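Local structure of putative ABC transporter, periplasmic binding protein, amino acid (Neisseria gonorrhoeae, 2YJP) at residues 64-68 with 211-215. The protein binds L-cysteine as a solute receptor and probably delivers it to an ABC transporter for uptake into the cell. The protein carries 1 engineered substitution. Numbering follows the deposited sequence.
Sequences DKPPF and HDNAL. With CYS (cysteine), chain D.
A single carboxylate oxygen, Asp212 OD2, is shared by two amino groups, one from the opposite lobe and one from the substrate. Lys65 NZ forms a salt bridge to Asp212 OD2 at 2.8 Å, arriving from above the carboxylate plane, 39° out of it, while the amino N of the bound cysteine donates a hydrogen bond to Asp212 OD2 at 2.7 Å. Lys65 reaches this point because CG stands anti to the backbone N (chi1 -161°) and the remaining chain is fully extended, crossing the Asp212 side chain at about a right angle. Lys65 NZ also lies 3.1 Å from the cysteine SG and hydrogen-bonds to Asn124 OD1; Asp212 and Asn124 thus hold the one amino group beside the ligand sulfur.

Leu215 packs against the aliphatic part of Lys65 and a face of the His211 ring. Leu215 CD2 lies over the centre of that ring, 3.3 Å above its plane, and Leu215 CD1 is 3.9 Å from Lys65 CG. The imidazole is fixed in rotation by two bonds, the backbone N of Asp212 meeting ND1 in the ring plane and Asn194 meeting NE2; the cysteine SG lies at its edge. Phe68 turns a ring edge to the first turn of helix 213-222, with Phe68 CZ 3.8 Å from Ala214 CB.

Charged side chains from both lobes thus meet beside the ligand's amino group, consistent with the interlobe cleft of a two-lobed family 3 solute-binding protein.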
# COMPACT_ATOMS: atom_id res chain seq x y z
N ASP A 64 -5.47 2.52 7.58
CA ASP A 64 -6.84 2.28 7.10
C ASP A 64 -6.83 1.61 5.73
O ASP A 64 -7.66 1.87 4.88
CB ASP A 64 -7.63 3.59 7.03
CG ASP A 64 -6.99 4.63 6.06
OD1 ASP A 64 -5.84 4.42 5.58
OD2 ASP A 64 -7.67 5.66 5.80
N LYS A 65 -5.84 0.75 5.49
CA LYS A 65 -5.78 0.04 4.25
C LYS A 65 -5.76 -1.49 4.49
O LYS A 65 -4.86 -2.22 4.03
CB LYS A 65 -4.55 0.50 3.42
CG LYS A 65 -4.69 0.15 1.93
CD LYS A 65 -3.34 0.30 1.16
CE LYS A 65 -3.54 -0.05 -0.27
NZ LYS A 65 -2.35 0.01 -1.16
N PRO A 66 -6.77 -1.98 5.21
CA PRO A 66 -6.76 -3.43 5.40
C PRO A 66 -6.94 -4.10 4.02
O PRO A 66 -7.70 -3.62 3.18
CB PRO A 66 -7.98 -3.68 6.29
CG PRO A 66 -8.96 -2.57 5.91
CD PRO A 66 -8.08 -1.37 5.52
N PRO A 67 -6.29 -5.25 3.79
CA PRO A 67 -5.51 -6.04 4.73
C PRO A 67 -4.02 -5.78 4.74
O PRO A 67 -3.28 -6.65 5.25
CB PRO A 67 -5.71 -7.45 4.19
CG PRO A 67 -5.79 -7.23 2.64
CD PRO A 67 -6.53 -5.94 2.51
N PHE A 68 -3.57 -4.65 4.23
CA PHE A 68 -2.14 -4.36 4.13
C PHE A 68 -1.55 -3.66 5.36
O PHE A 68 -0.46 -4.01 5.82
CB PHE A 68 -1.88 -3.59 2.82
CG PHE A 68 -2.41 -4.33 1.63
CD1 PHE A 68 -1.76 -5.47 1.18
CD2 PHE A 68 -3.60 -3.98 1.03
CE1 PHE A 68 -2.22 -6.22 0.12
CE2 PHE A 68 -4.12 -4.73 -0.03
CZ PHE A 68 -3.39 -5.89 -0.48
N HIS A 211 -8.35 2.62 -7.35
CA HIS A 211 -7.30 2.29 -6.35
C HIS A 211 -6.62 0.97 -6.76
O HIS A 211 -6.98 0.38 -7.79
CB HIS A 211 -7.94 2.07 -4.95
CG HIS A 211 -7.12 2.60 -3.81
ND1 HIS A 211 -5.77 2.34 -3.68
CD2 HIS A 211 -7.46 3.36 -2.75
CE1 HIS A 211 -5.32 2.92 -2.59
NE2 HIS A 211 -6.32 3.55 -2.00
N ASP A 212 -5.69 0.49 -5.92
CA ASP A 212 -5.04 -0.80 -6.10
C ASP A 212 -6.16 -1.83 -6.20
O ASP A 212 -7.05 -1.84 -5.35
CB ASP A 212 -4.11 -1.14 -4.87
CG ASP A 212 -2.80 -0.34 -4.87
OD1 ASP A 212 -2.57 0.39 -5.87
OD2 ASP A 212 -1.98 -0.44 -3.87
N ASN A 213 -6.11 -2.74 -7.17
CA ASN A 213 -7.24 -3.69 -7.29
C ASN A 213 -7.40 -4.63 -6.09
O ASN A 213 -8.54 -4.94 -5.68
CB ASN A 213 -7.28 -4.46 -8.62
CG ASN A 213 -5.97 -5.26 -8.93
OD1 ASN A 213 -5.14 -5.57 -8.05
ND2 ASN A 213 -5.83 -5.63 -10.22
N ALA A 214 -6.27 -5.07 -5.53
CA ALA A 214 -6.29 -5.91 -4.37
C ALA A 214 -7.01 -5.22 -3.21
O ALA A 214 -7.75 -5.85 -2.49
CB ALA A 214 -4.81 -6.27 -3.95
N LEU A 215 -6.78 -3.94 -3.00
CA LEU A 215 -7.56 -3.25 -2.00
C LEU A 215 -9.05 -3.33 -2.38
O LEU A 215 -9.89 -3.65 -1.54
CB LEU A 215 -7.13 -1.77 -1.89
CG LEU A 215 -7.98 -0.94 -0.92
CD1 LEU A 215 -7.91 -1.53 0.52
CD2 LEU A 215 -7.51 0.49 -0.94
N CYS D . 0.19 1.16 -3.54
CA CYS D . -0.42 2.39 -4.11
C CYS D . 0.56 3.56 -3.97
O CYS D . 1.71 3.35 -3.49
CB CYS D . -1.72 2.76 -3.41
SG CYS D . -1.57 2.98 -1.62
OXT CYS D . 0.20 4.67 -4.36